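Local coordinates for protein pyruvate kinase 1 (Trypanosoma brucei brucei, PDB 4KCT) that catalyses transfer of phosphate from phosphoenolpyruvate to ADP, giving pyruvate and ATP, and has an intrinsic decarboxylase activity, probably on oxaloacetate, at residues Arg308-Arg311 with Ala312-Ser315. Residues are numbered along the deposited sequence; the frame is centred on the assembly and turned at random.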
ATOM      1  N   ARG A 308      -6.879  22.385  36.212  1.00 25.02           N
ATOM      2  CA  ARG A 308      -6.485  22.085  34.817  1.00 23.77           C
ATOM      3  C   ARG A 308      -5.513  20.924  34.839  1.00 22.16           C
ATOM      4  O   ARG A 308      -4.822  20.722  35.832  1.00 23.94           O
ATOM      5  CB  ARG A 308      -5.791  23.310  34.179  1.00 29.53           C
ATOM      6  CG  ARG A 308      -6.689  24.532  34.011  1.00 40.17           C
ATOM      7  CD  ARG A 308      -5.918  25.715  33.407  1.00 49.72           C
ATOM      8  NE  ARG A 308      -4.690  25.275  32.732  1.00 64.02           N
ATOM      9  CZ  ARG A 308      -4.393  25.527  31.455  1.00 65.60           C
ATOM     10  NH1 ARG A 308      -5.228  26.228  30.693  1.00 62.98           N
ATOM     11  NH2 ARG A 308      -3.267  25.057  30.934  1.00 54.27           N
ATOM     12  N   PRO A 309      -5.421  20.181  33.731  1.00 23.42           N
ATOM     13  CA  PRO A 309      -4.532  19.011  33.698  1.00 20.59           C
ATOM     14  C   PRO A 309      -3.118  19.435  33.257  1.00 19.55           C
ATOM     15  O   PRO A 309      -2.928  20.558  32.788  1.00 18.86           O
ATOM     16  CB  PRO A 309      -5.180  18.131  32.617  1.00 21.17           C
ATOM     17  CG  PRO A 309      -5.756  19.139  31.659  1.00 21.39           C
ATOM     18  CD  PRO A 309      -6.317  20.223  32.555  1.00 22.01           C
ATOM     19  N   THR A 310      -2.135  18.564  33.437  1.00 18.04           N
ATOM     20  CA  THR A 310      -0.790  18.854  32.931  1.00 17.37           C
ATOM     21  C   THR A 310      -0.758  18.536  31.432  1.00 16.87           C
ATOM     22  O   THR A 310      -1.671  17.907  30.898  1.00 15.78           O
ATOM     23  CB  THR A 310       0.286  17.989  33.618  1.00 17.63           C
ATOM     24  OG1 THR A 310       0.107  16.616  33.219  1.00 17.19           O
ATOM     25  CG2 THR A 310       0.174  18.092  35.177  1.00 17.61           C
ATOM     26  N   ARG A 311       0.319  18.930  30.762  1.00 15.67           N
ATOM     27  CA  ARG A 311       0.409  18.700  29.322  1.00 15.93           C
ATOM     28  C   ARG A 311       0.504  17.197  29.017  1.00 15.90           C
ATOM     29  O   ARG A 311      -0.017  16.732  27.998  1.00 16.26           O
ATOM     30  CB  ARG A 311       1.600  19.460  28.722  1.00 16.32           C
ATOM     31  CG  ARG A 311       1.621  20.938  29.059  1.00 18.66           C
ATOM     32  CD  ARG A 311       0.351  21.653  28.580  1.00 21.66           C
ATOM     33  NE  ARG A 311       0.381  23.111  28.871  1.00 21.03           N
ATOM     34  CZ  ARG A 311      -0.030  23.655  30.017  1.00 27.95           C
ATOM     35  NH1 ARG A 311      -0.376  22.864  31.044  1.00 29.51           N
ATOM     36  NH2 ARG A 311       0.068  24.975  30.211  1.00 21.79           N
ATOM     37  N   ALA A 312       1.160  16.451  29.896  1.00 14.40           N
ATOM     38  CA  ALA A 312       1.315  14.975  29.708  1.00 14.58           C
ATOM     39  C   ALA A 312      -0.036  14.302  29.814  1.00 16.30           C
ATOM     40  O   ALA A 312      -0.308  13.326  29.121  1.00 14.98           O
ATOM     41  CB  ALA A 312       2.250  14.392  30.776  1.00 13.82           C
ATOM     42  N   GLU A 313      -0.884  14.812  30.710  1.00 14.47           N
ATOM     43  CA  GLU A 313      -2.200  14.238  30.906  1.00 14.92           C
ATOM     44  C   GLU A 313      -3.096  14.424  29.688  1.00 15.69           C
ATOM     45  O   GLU A 313      -3.810  13.492  29.253  1.00 13.67           O
ATOM     46  CB  GLU A 313      -2.838  14.799  32.195  1.00 15.75           C
ATOM     47  CG  GLU A 313      -2.258  14.107  33.423  1.00 17.67           C
ATOM     48  CD  GLU A 313      -2.406  14.901  34.719  1.00 19.18           C
ATOM     49  OE1 GLU A 313      -2.977  16.038  34.696  1.00 19.71           O
ATOM     50  OE2 GLU A 313      -1.870  14.412  35.751  1.00 18.48           O
ATOM     51  N   VAL A 314      -3.081  15.613  29.122  1.00 14.19           N
ATOM     52  CA  VAL A 314      -3.845  15.827  27.922  1.00 14.73           C
ATOM     53  C   VAL A 314      -3.411  14.869  26.837  1.00 17.04           C
ATOM     54  O   VAL A 314      -4.246  14.246  26.156  1.00 16.07           O
ATOM     55  CB  VAL A 314      -3.731  17.273  27.426  1.00 16.18           C
ATOM     56  CG1 VAL A 314      -4.323  17.381  26.023  1.00 18.33           C
ATOM     57  CG2 VAL A 314      -4.451  18.197  28.387  1.00 18.40           C
ATOM     58  N   SER A 315      -2.103  14.714  26.672  1.00 17.37           N
ATOM     59  CA  SER A 315      -1.625  13.865  25.605  1.00 17.54           C
ATOM     60  C   SER A 315      -1.935  12.365  25.850  1.00 16.65           C
ATOM     61  O   SER A 315      -2.270  11.635  24.923  1.00 14.36           O
ATOM     62  CB  SER A 315      -0.157  14.120  25.334  1.00 19.80           C
ATOM     63  OG  SER A 315       0.630  13.017  25.645  1.00 27.50           O
TER
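From P309 and T310 the chain turns into the first turn of helix 311-323, where T310 O accepts from V314 N at 3.2 Å and R311 O from S315 N. T310 is the N-cap. Its OG1 sits between its own backbone N and carbonyl carbon (chi1 68°), which brings the hydroxyl to E313 N at 3.2 Å. E313 answers: its side chain, extended beyond CG, reaches back across T310, and OE1 accepts from T310 N at 2.9 Å. That bond is nearly straight (169° at the hydrogen), but the N-H meets OE1 from above the carboxylate plane, 46° out of it. These two reciprocal bonds make a capping box. It starts the helix that lies between the seventh and eighth strands of the TIM barrel. S302 OG also bonds E313 OE1, so this oxygen is gripped twice. Beside the box, P309 CG packs on V314 CG2 at 3.6 Å. Y346 of helix 340-356 also touches P309. R311 CB points away overall, though it touches A312 N. A bend beyond CB carries the guanidinium to the second subunit. There NH2 salt-bridges D146 and bonds G264 O; NE bonds R263 O. R263 and G264 line its pyruvate pocket.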